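Local coordinates for protein Keto/oxoacid ferredoxin oxidoreductase, gamma subunit (PDB 3ON3) that probably serves as the gamma subunit of a 2-oxoacid:ferredoxin oxidoreductase, an enzyme that oxidises 2-oxoacids and passes the electrons to ferredoxin, at residues Ala76-Gln79 against Glu80-Asp83; Ala114-Ile117 against Ile118-Lys122; Val145-Lys148 against Glu149-Glu152; Ala170-Met173 against Gly174-Ala178. One frame throughout, in Å; residues are numbered along the deposited sequence.

Contact 1: residues Ala76-Gln79 against Glu80-Asp83; sequences ALTQ and EACD
Thr78 OG1 caps Ala81 N at the start of helix 79-85, just past the end of strand 71-76, accepting at 3.0 Å in a bond bent to 158° at the hydrogen. Thr78 is thus the N-cap: with chi1 at 71°, OG1 stands between the backbone N and the carbonyl carbon of Thr78 and faces the first turn. A second side-chain bond, along the helix, runs from Gln79 NE2 to Asp83 OD1, 2.8 Å long. The carboxylate is met on its syn side but 33° out of its plane, whereas OD1 lies close to the amide plane of Gln79. NE2 also donates to Lys104 O. With an alanine at Gln79, Asp83 OD1 and Lys104 O would probably both lose their amide donor.

Two backbone bonds complete the turn, Cys82 N to Thr78 O at 3.0 Å and Asp83 N to Gln79 O at 2.7 Å. A water joins Gln79 N, from which it accepts, to Glu80 OE1, to which it donates at 2.8 Å.

The apolar part of the contact is Ala76 CB against Cys82 CB at 3.8 Å and Ala81 CB at 4.0 Å.

Two of the first-turn amides, those of Gln79 and Ala81, therefore find acceptors in a water and a hydroxyl, and acidic Glu80 and Asp83 near the helix start are likely to interact favourably with its dipole.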
loop_
_atom_site.group_PDB
_atom_site.type_symbol
_atom_site.label_atom_id
_atom_site.label_comp_id
_atom_site.label_asym_id
_atom_site.label_seq_id
_atom_site.Cartn_x
_atom_site.Cartn_y
_atom_site.Cartn_z
ATOM N N ALA B 76 -10.284 8.888 -11.398
ATOM C CA ALA B 76 -10.335 10.163 -10.686
ATOM C C ALA B 76 -11.659 10.302 -9.937
ATOM O O ALA B 76 -12.717 10.446 -10.544
ATOM C CB ALA B 76 -10.138 11.337 -11.653
ATOM N N LEU B 77 -11.596 10.274 -8.612
ATOM C CA LEU B 77 -12.809 10.371 -7.806
ATOM C C LEU B 77 -13.198 11.829 -7.512
ATOM O O LEU B 77 -14.325 12.106 -7.084
ATOM C CB LEU B 77 -12.656 9.565 -6.506
ATOM C CG LEU B 77 -12.711 8.033 -6.632
ATOM C CD1 LEU B 77 -12.431 7.358 -5.286
ATOM C CD2 LEU B 77 -14.055 7.564 -7.215
ATOM N N THR B 78 -12.264 12.750 -7.749
ATOM C CA THR B 78 -12.504 14.186 -7.556
ATOM C C THR B 78 -12.078 15.003 -8.773
ATOM O O THR B 78 -11.182 14.598 -9.513
ATOM C CB THR B 78 -11.730 14.748 -6.336
ATOM O OG1 THR B 78 -10.329 14.800 -6.639
ATOM C CG2 THR B 78 -11.963 13.895 -5.089
ATOM N N GLN B 79 -12.728 16.149 -8.966
ATOM C CA GLN B 79 -12.386 17.119 -10.026
ATOM C C GLN B 79 -10.908 17.503 -10.004
ATOM O O GLN B 79 -10.230 17.530 -11.032
ATOM C CB GLN B 79 -13.240 18.387 -9.877
ATOM C CG GLN B 79 -13.105 19.381 -11.027
ATOM C CD GLN B 79 -13.602 18.811 -12.340
ATOM O OE1 GLN B 79 -14.792 18.564 -12.508
ATOM N NE2 GLN B 79 -12.689 18.600 -13.278
ATOM N N GLU B 80 -10.441 17.815 -8.803
ATOM C CA GLU B 80 -9.030 18.043 -8.490
ATOM C C GLU B 80 -8.084 16.970 -9.039
ATOM O O GLU B 80 -7.088 17.281 -9.682
ATOM C CB GLU B 80 -8.868 18.139 -6.972
ATOM C CG GLU B 80 -9.536 19.369 -6.333
ATOM C CD GLU B 80 -11.039 19.508 -6.649
ATOM O OE1 GLU B 80 -11.721 18.485 -6.916
ATOM O OE2 GLU B 80 -11.541 20.659 -6.624
ATOM N N ALA B 81 -8.405 15.707 -8.780
ATOM C CA ALA B 81 -7.611 14.591 -9.281
ATOM C C ALA B 81 -7.606 14.567 -10.804
ATOM O O ALA B 81 -6.575 14.357 -11.446
ATOM C CB ALA B 81 -8.160 13.286 -8.739
ATOM N N CYS B 82 -8.781 14.785 -11.376
ATOM C CA CYS B 82 -8.946 14.748 -12.813
ATOM C C CYS B 82 -8.168 15.891 -13.468
ATOM O O CYS B 82 -7.445 15.692 -14.450
ATOM C CB CYS B 82 -10.429 14.851 -13.155
ATOM S SG CYS B 82 -10.780 14.594 -14.876
ATOM N N ASP B 83 -8.333 17.089 -12.918
ATOM C CA ASP B 83 -7.577 18.257 -13.368
ATOM C C ASP B 83 -6.076 17.996 -13.308
ATOM O O ASP B 83 -5.356 18.165 -14.291
ATOM C CB ASP B 83 -7.909 19.459 -12.489
ATOM C CG ASP B 83 -9.344 19.907 -12.632
ATOM O OD1 ASP B 83 -10.033 19.410 -13.545
ATOM O OD2 ASP B 83 -9.782 20.759 -11.832
HETATM O O HOH W 1 -14.158 17.172 -6.449
#

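Contact 2: residues Ala114-Ile117 against Ile118-Lys122; sequences AFNI and INTAK
Thr120 grips the carbonyl of Asn116 twice. Its backbone N donates to Asn116 O at 2.7 Å, almost in line with the C=O bond, and its hydroxyl OG1 donates to the same oxygen at 2.9 Å, from well above the carbonyl plane. The side-chain torsion explains the second bond: chi1 of -69° puts OG1 beside the backbone N of Thr120, and thus over the preceding turn. One residue on, Ala121 N reaches Ile117 O at 3.2 Å in a nearly straight bond.

Around this core, the side chains of Asn116 and Thr120 cross at about a right angle, with OD1 3.2 Å from OG1. Asn116 and Asn119 touch through their CB atoms, 3.9 Å apart. Phe115 turns the edge of its ring to Thr120, CE1 lying 3.8 Å from OG1, while Ile117 CG1 rests over one face, offset toward the rim.

Farther out, Lys177 NZ of helix 164-181 is hydrogen-bonded to Thr120 OG1 and weakly to Asn116 OD1, and Asp98 OD2 accepts from Ile118 N. Asn116 sits at the N-cap position, though its side chain does not cap the helix, and at the centre of an inverse gamma turn, where strand 111-115 gives way to helix 117-125.

Thr120 OG1 thus donates a hydrogen bond to the chain's own carbonyl and accepts one from Lys177, so that a single hydroxyl couples the helix start to a lysine whose charge would probably polarise it.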
loop_
_atom_site.group_PDB
_atom_site.type_symbol
_atom_site.label_atom_id
_atom_site.label_comp_id
_atom_site.label_asym_id
_atom_site.label_seq_id
_atom_site.Cartn_x
_atom_site.Cartn_y
_atom_site.Cartn_z
ATOM N N ALA B 114 -18.221 7.380 -16.908
ATOM C CA ALA B 114 -18.568 8.141 -15.720
ATOM C C ALA B 114 -19.828 7.591 -15.078
ATOM O O ALA B 114 -20.832 7.395 -15.752
ATOM C CB ALA B 114 -18.756 9.626 -16.079
ATOM N N PHE B 115 -19.769 7.327 -13.780
ATOM C CA PHE B 115 -20.971 6.974 -13.038
ATOM C C PHE B 115 -20.837 7.360 -11.591
ATOM O O PHE B 115 -19.775 7.813 -11.163
ATOM C CB PHE B 115 -21.393 5.494 -13.221
ATOM C CG PHE B 115 -20.552 4.482 -12.468
ATOM C CD1 PHE B 115 -20.932 4.049 -11.204
ATOM C CD2 PHE B 115 -19.428 3.912 -13.055
ATOM C CE1 PHE B 115 -20.194 3.083 -10.511
ATOM C CE2 PHE B 115 -18.671 2.942 -12.378
ATOM C CZ PHE B 115 -19.055 2.527 -11.096
ATOM N N ASN B 116 -21.932 7.217 -10.856
ATOM C CA ASN B 116 -21.982 7.630 -9.462
ATOM C C ASN B 116 -21.261 6.656 -8.532
ATOM O O ASN B 116 -21.876 6.040 -7.674
ATOM C CB ASN B 116 -23.435 7.836 -9.020
ATOM C CG ASN B 116 -24.278 6.577 -9.156
ATOM O OD1 ASN B 116 -23.913 5.627 -9.861
ATOM N ND2 ASN B 116 -25.418 6.567 -8.482
ATOM N N ILE B 117 -19.951 6.538 -8.714
ATOM C CA ILE B 117 -19.122 5.626 -7.924
ATOM C C ILE B 117 -19.318 5.764 -6.421
ATOM O O ILE B 117 -19.539 4.779 -5.711
ATOM C CB ILE B 117 -17.625 5.836 -8.209
ATOM C CG1 ILE B 117 -17.309 5.515 -9.673
ATOM C CG2 ILE B 117 -16.794 4.954 -7.292
ATOM C CD1 ILE B 117 -15.917 5.962 -10.147
ATOM N N ILE B 118 -19.203 6.988 -5.935
ATOM C CA ILE B 118 -19.258 7.235 -4.503
ATOM C C ILE B 118 -20.653 6.927 -3.967
ATOM O O ILE B 118 -20.813 6.340 -2.904
ATOM C CB ILE B 118 -18.836 8.692 -4.164
ATOM C CG1 ILE B 118 -17.312 8.790 -4.044
ATOM C CG2 ILE B 118 -19.404 9.101 -2.837
ATOM C CD1 ILE B 118 -16.661 9.727 -5.001
ATOM N N ASN B 119 -21.662 7.300 -4.738
ATOM C CA ASN B 119 -23.040 7.171 -4.318
ATOM C C ASN B 119 -23.541 5.746 -4.452
ATOM O O ASN B 119 -24.430 5.318 -3.721
ATOM C CB ASN B 119 -23.912 8.102 -5.142
ATOM C CG ASN B 119 -25.077 8.628 -4.359
ATOM O OD1 ASN B 119 -26.182 8.089 -4.438
ATOM N ND2 ASN B 119 -24.839 9.677 -3.580
ATOM N N THR B 120 -22.976 5.017 -5.404
ATOM C CA THR B 120 -23.208 3.582 -5.469
ATOM C C THR B 120 -22.789 2.974 -4.128
ATOM O O THR B 120 -23.584 2.314 -3.461
ATOM C CB THR B 120 -22.421 2.918 -6.616
ATOM O OG1 THR B 120 -22.956 3.342 -7.882
ATOM C CG2 THR B 120 -22.514 1.396 -6.508
ATOM N N ALA B 121 -21.541 3.220 -3.730
ATOM C CA ALA B 121 -21.034 2.715 -2.462
ATOM C C ALA B 121 -21.932 3.143 -1.311
ATOM O O ALA B 121 -22.305 2.325 -0.460
ATOM C CB ALA B 121 -19.595 3.211 -2.227
ATOM N N LYS B 122 -22.280 4.429 -1.288
ATOM C CA LYS B 122 -23.020 4.999 -0.165
ATOM C C LYS B 122 -24.479 4.532 -0.086
ATOM O O LYS B 122 -24.955 4.160 0.980
ATOM C CB LYS B 122 -22.942 6.534 -0.158
ATOM C CG LYS B 122 -23.492 7.161 1.132
ATOM C CD LYS B 122 -24.062 8.575 0.966
ATOM C CE LYS B 122 -24.861 8.969 2.226
ATOM N NZ LYS B 122 -25.644 10.250 2.130
#

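Contact 3: residues Val145-Lys148 against Glu149-Glu152; sequences VVSK and EAAE
A chi1 of 61° sets Ser147 OG between its own backbone N and carbonyl carbon, facing the first turn of helix 148-157, and there it accepts from Ala150 N. This is the N-cap bond, 3.0 Å from OG to Ala150 N and bent to 155° at the hydrogen; OG also lies 3.2 Å from Ala150 CB. In Val146, chi1 of -65° sets CG1 anti to the carbonyl carbon and CG2 between it and the backbone N, where CG2 meets Ala151 CB at 4.0 Å. Val146 CB is a looser neighbour of Ala150 CB, 4.3 Å away. These apolar contacts lie beside the cap, and Met25 and Ala29 of helix 18-32 also pack on Val146.

The main chain follows with the first regular bonds of the helix: Ala151 N to Ser147 O at 3.2 Å and Glu152 N to Lys148 O at 2.9 Å. Replacing Ser147 by an alanine would probably leave Ala150 N without its capping acceptor and weaken the start of the helix.

Lys148 and Glu152 are one turn apart and both fully extended, yet they do not pair: Lys148 NZ stays 6.3 Å from Glu152 OE1. Each looks instead to helix 164-181, Lys148 NZ to Gln172 OE1 and, by a cation-pi contact, to Phe175, and Glu152 OE2 to Arg168 in a salt bridge.

The division of labour is plain: a neutral hydroxyl satisfies the helix's own amide, while Lys148 and Glu152 reach across to helix 164-181.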
loop_
_atom_site.group_PDB
_atom_site.type_symbol
_atom_site.label_atom_id
_atom_site.label_comp_id
_atom_site.label_asym_id
_atom_site.label_seq_id
_atom_site.Cartn_x
_atom_site.Cartn_y
_atom_site.Cartn_z
ATOM N N VAL B 145 -7.409 -5.880 -17.405
ATOM C CA VAL B 145 -5.998 -6.162 -17.146
ATOM C C VAL B 145 -5.819 -7.444 -16.313
ATOM O O VAL B 145 -4.841 -8.181 -16.491
ATOM C CB VAL B 145 -5.235 -4.937 -16.524
ATOM C CG1 VAL B 145 -5.664 -4.678 -15.084
ATOM C CG2 VAL B 145 -3.745 -5.155 -16.590
ATOM N N VAL B 146 -6.774 -7.708 -15.420
ATOM C CA VAL B 146 -6.786 -8.937 -14.622
ATOM C C VAL B 146 -8.142 -9.613 -14.769
ATOM O O VAL B 146 -9.133 -8.940 -15.074
ATOM C CB VAL B 146 -6.530 -8.656 -13.124
ATOM C CG1 VAL B 146 -5.118 -8.097 -12.919
ATOM C CG2 VAL B 146 -7.574 -7.682 -12.542
ATOM N N SER B 147 -8.199 -10.931 -14.548
ATOM C CA SER B 147 -9.478 -11.636 -14.591
ATOM C C SER B 147 -10.358 -11.122 -13.467
ATOM O O SER B 147 -9.859 -10.649 -12.445
ATOM C CB SER B 147 -9.292 -13.157 -14.466
ATOM O OG SER B 147 -8.676 -13.499 -13.227
ATOM N N LYS B 148 -11.667 -11.210 -13.664
ATOM C CA LYS B 148 -12.616 -10.840 -12.628
ATOM C C LYS B 148 -12.372 -11.705 -11.389
ATOM O O LYS B 148 -12.454 -11.215 -10.262
ATOM C CB LYS B 148 -14.060 -10.997 -13.134
ATOM C CG LYS B 148 -15.137 -10.621 -12.100
ATOM C CD LYS B 148 -16.552 -11.079 -12.532
ATOM C CE LYS B 148 -17.647 -10.472 -11.646
ATOM N NZ LYS B 148 -18.989 -11.167 -11.797
ATOM N N GLU B 149 -12.050 -12.982 -11.605
ATOM C CA GLU B 149 -11.764 -13.882 -10.493
ATOM C C GLU B 149 -10.550 -13.431 -9.666
ATOM O O GLU B 149 -10.615 -13.423 -8.432
ATOM C CB GLU B 149 -11.613 -15.354 -10.949
ATOM C CG GLU B 149 -11.166 -16.301 -9.822
ATOM C CD GLU B 149 -10.951 -17.770 -10.238
ATOM O OE1 GLU B 149 -11.043 -18.113 -11.435
ATOM O OE2 GLU B 149 -10.682 -18.596 -9.339
ATOM N N ALA B 150 -9.462 -13.065 -10.347
ATOM C CA ALA B 150 -8.238 -12.586 -9.692
ATOM C C ALA B 150 -8.536 -11.393 -8.800
ATOM O O ALA B 150 -8.121 -11.333 -7.639
ATOM C CB ALA B 150 -7.182 -12.198 -10.733
ATOM N N ALA B 151 -9.258 -10.434 -9.359
ATOM C CA ALA B 151 -9.576 -9.206 -8.648
ATOM C C ALA B 151 -10.502 -9.470 -7.475
ATOM O O ALA B 151 -10.339 -8.885 -6.393
ATOM C CB ALA B 151 -10.191 -8.154 -9.612
ATOM N N GLU B 152 -11.487 -10.339 -7.690
ATOM C CA GLU B 152 -12.424 -10.677 -6.630
ATOM C C GLU B 152 -11.687 -11.311 -5.436
ATOM O O GLU B 152 -11.936 -10.960 -4.284
ATOM C CB GLU B 152 -13.504 -11.648 -7.122
ATOM C CG GLU B 152 -14.622 -11.819 -6.090
ATOM C CD GLU B 152 -15.618 -12.928 -6.407
ATOM O OE1 GLU B 152 -15.381 -13.740 -7.335
ATOM O OE2 GLU B 152 -16.640 -12.984 -5.697
#

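Contact 4: residues Ala170-Met173 against Gly174-Ala178; sequences AFQM and GFEKA
Helix 164-181, the long C-terminal helix, runs through this contact, its turns joined by regular i to i+4 bonds such as Gly174 N to Ala170 O and Phe175 N to Phe171 O. The same spacing links Gln172 and Glu176 twice. Glu176 N donates to Gln172 O at 2.8 Å, and Gln172 NE2 donates to Glu176 OE2 at 2.9 Å. The fit is tight, since Gln172 NE2 also comes within 2.9 Å of Glu176 CG. The two side chains cross at about a right angle, with amide and carboxylate planes 72° apart; OE2 is met on its anti side, out of the carboxylate plane. Gln172 is bent at chi2 (53°), which folds its amide back along the helix to Glu176. The other end of the amide, OE1, is the one bonded to Lys148.

On another side of the helix, selenomethionine Met173 and Lys177 lie side by side and point the same way, Met173 CE touching Lys177 CE at 3.7 Å. Their backbones are joined as well, Lys177 N to Met173 O at 2.9 Å.

Several elements pack around this helix. Helix 148-157 packs against Phe171, and helix 131-143 is touched by Ala170, Phe171, Phe175 and Ala178. Met173 meets Thr120 and Asp124 of helix 117-125, where Lys177 NZ bonds to Thr120 OG1 and forms a salt bridge with Asp124, and both Lys177 and Ala178 reach Phe115 on strand 111-115.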
loop_
_atom_site.group_PDB
_atom_site.type_symbol
_atom_site.label_atom_id
_atom_site.label_comp_id
_atom_site.label_asym_id
_atom_site.label_seq_id
_atom_site.Cartn_x
_atom_site.Cartn_y
_atom_site.Cartn_z
ATOM N N ALA B 170 -20.119 -4.388 -3.515
ATOM C CA ALA B 170 -19.510 -3.169 -4.032
ATOM C C ALA B 170 -18.712 -3.475 -5.291
ATOM O O ALA B 170 -18.785 -2.751 -6.287
ATOM C CB ALA B 170 -18.596 -2.524 -2.963
ATOM N N PHE B 171 -17.926 -4.539 -5.223
ATOM C CA PHE B 171 -17.093 -4.936 -6.345
ATOM C C PHE B 171 -17.955 -5.299 -7.561
ATOM O O PHE B 171 -17.697 -4.841 -8.673
ATOM C CB PHE B 171 -16.211 -6.117 -5.936
ATOM C CG PHE B 171 -15.506 -6.789 -7.088
ATOM C CD1 PHE B 171 -14.366 -6.222 -7.650
ATOM C CD2 PHE B 171 -15.962 -8.007 -7.585
ATOM C CE1 PHE B 171 -13.706 -6.849 -8.705
ATOM C CE2 PHE B 171 -15.309 -8.643 -8.650
ATOM C CZ PHE B 171 -14.182 -8.067 -9.206
ATOM N N GLN B 172 -18.973 -6.127 -7.338
ATOM C CA GLN B 172 -19.868 -6.571 -8.409
ATOM C C GLN B 172 -20.563 -5.375 -9.060
ATOM O O GLN B 172 -20.614 -5.263 -10.275
ATOM C CB GLN B 172 -20.905 -7.564 -7.856
ATOM C CG GLN B 172 -21.927 -8.038 -8.869
ATOM C CD GLN B 172 -21.285 -8.593 -10.124
ATOM O OE1 GLN B 172 -20.293 -9.306 -10.067
ATOM N NE2 GLN B 172 -21.847 -8.250 -11.264
HETATM N N MSE B 173 -21.074 -4.472 -8.234
HETATM C CA MSE B 173 -21.778 -3.297 -8.725
HETATM C C MSE B 173 -20.897 -2.316 -9.483
HETATM O O MSE B 173 -21.332 -1.742 -10.490
HETATM C CB MSE B 173 -22.494 -2.579 -7.590
HETATM C CG MSE B 173 -23.580 -3.418 -6.941
HETATM SE SE MSE B 173 -24.897 -2.316 -6.008
HETATM C CE MSE B 173 -25.746 -1.506 -7.573
ATOM N N GLY B 174 -19.683 -2.088 -8.989
ATOM C CA GLY B 174 -18.738 -1.269 -9.724
ATOM C C GLY B 174 -18.562 -1.868 -11.121
ATOM O O GLY B 174 -18.620 -1.179 -12.159
ATOM N N PHE B 175 -18.338 -3.174 -11.123
ATOM C CA PHE B 175 -18.144 -3.970 -12.323
ATOM C C PHE B 175 -19.313 -3.811 -13.282
ATOM O O PHE B 175 -19.122 -3.497 -14.454
ATOM C CB PHE B 175 -18.000 -5.440 -11.921
ATOM C CG PHE B 175 -17.608 -6.355 -13.040
ATOM C CD1 PHE B 175 -16.266 -6.550 -13.352
ATOM C CD2 PHE B 175 -18.573 -7.074 -13.733
ATOM C CE1 PHE B 175 -15.893 -7.421 -14.353
ATOM C CE2 PHE B 175 -18.207 -7.964 -14.740
ATOM C CZ PHE B 175 -16.868 -8.139 -15.050
ATOM N N GLU B 176 -20.525 -4.010 -12.777
ATOM C CA GLU B 176 -21.717 -3.960 -13.616
ATOM C C GLU B 176 -21.930 -2.564 -14.212
ATOM O O GLU B 176 -22.129 -2.426 -15.420
ATOM C CB GLU B 176 -22.962 -4.328 -12.819
ATOM C CG GLU B 176 -22.991 -5.718 -12.248
ATOM C CD GLU B 176 -24.175 -5.922 -11.342
ATOM O OE1 GLU B 176 -24.756 -4.915 -10.884
ATOM O OE2 GLU B 176 -24.518 -7.086 -11.078
ATOM N N LYS B 177 -21.912 -1.546 -13.353
ATOM C CA LYS B 177 -22.232 -0.174 -13.760
ATOM C C LYS B 177 -21.225 0.414 -14.748
ATOM O O LYS B 177 -21.613 1.118 -15.671
ATOM C CB LYS B 177 -22.374 0.754 -12.556
ATOM C CG LYS B 177 -23.561 0.462 -11.660
ATOM C CD LYS B 177 -23.787 1.633 -10.719
ATOM C CE LYS B 177 -24.915 1.386 -9.752
ATOM N NZ LYS B 177 -25.380 2.677 -9.161
ATOM N N ALA B 178 -19.943 0.128 -14.562
ATOM C CA ALA B 178 -18.953 0.557 -15.546
ATOM C C ALA B 178 -19.260 0.007 -16.946
ATOM O O ALA B 178 -19.142 0.722 -17.940
ATOM C CB ALA B 178 -17.567 0.146 -15.128
#

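Contacts 1, 2 and 3 each lie at the start of a helix, and contact 4, within helix 164-181, touches two of them. Lys177 NZ comes within 2.8 Å of Thr120 OG1, joining contact 4 to contact 2, whose centres are about 10 Å apart. Toward contact 3, Lys148 NZ lies 2.9 Å from Gln172 OE1 and Phe171 packs against contact 3, with centres about 13 Å apart. Contact 1 meets contact 2 through Leu77 CD2 and Ile117 CG2, 3.8 Å apart, past the ends of strands 71-76 and 111-115, which strand 93-98 separates in the sheet. Contacts 1 and 3 stand on opposite sides of the chain's centre, about 25 Å between centres.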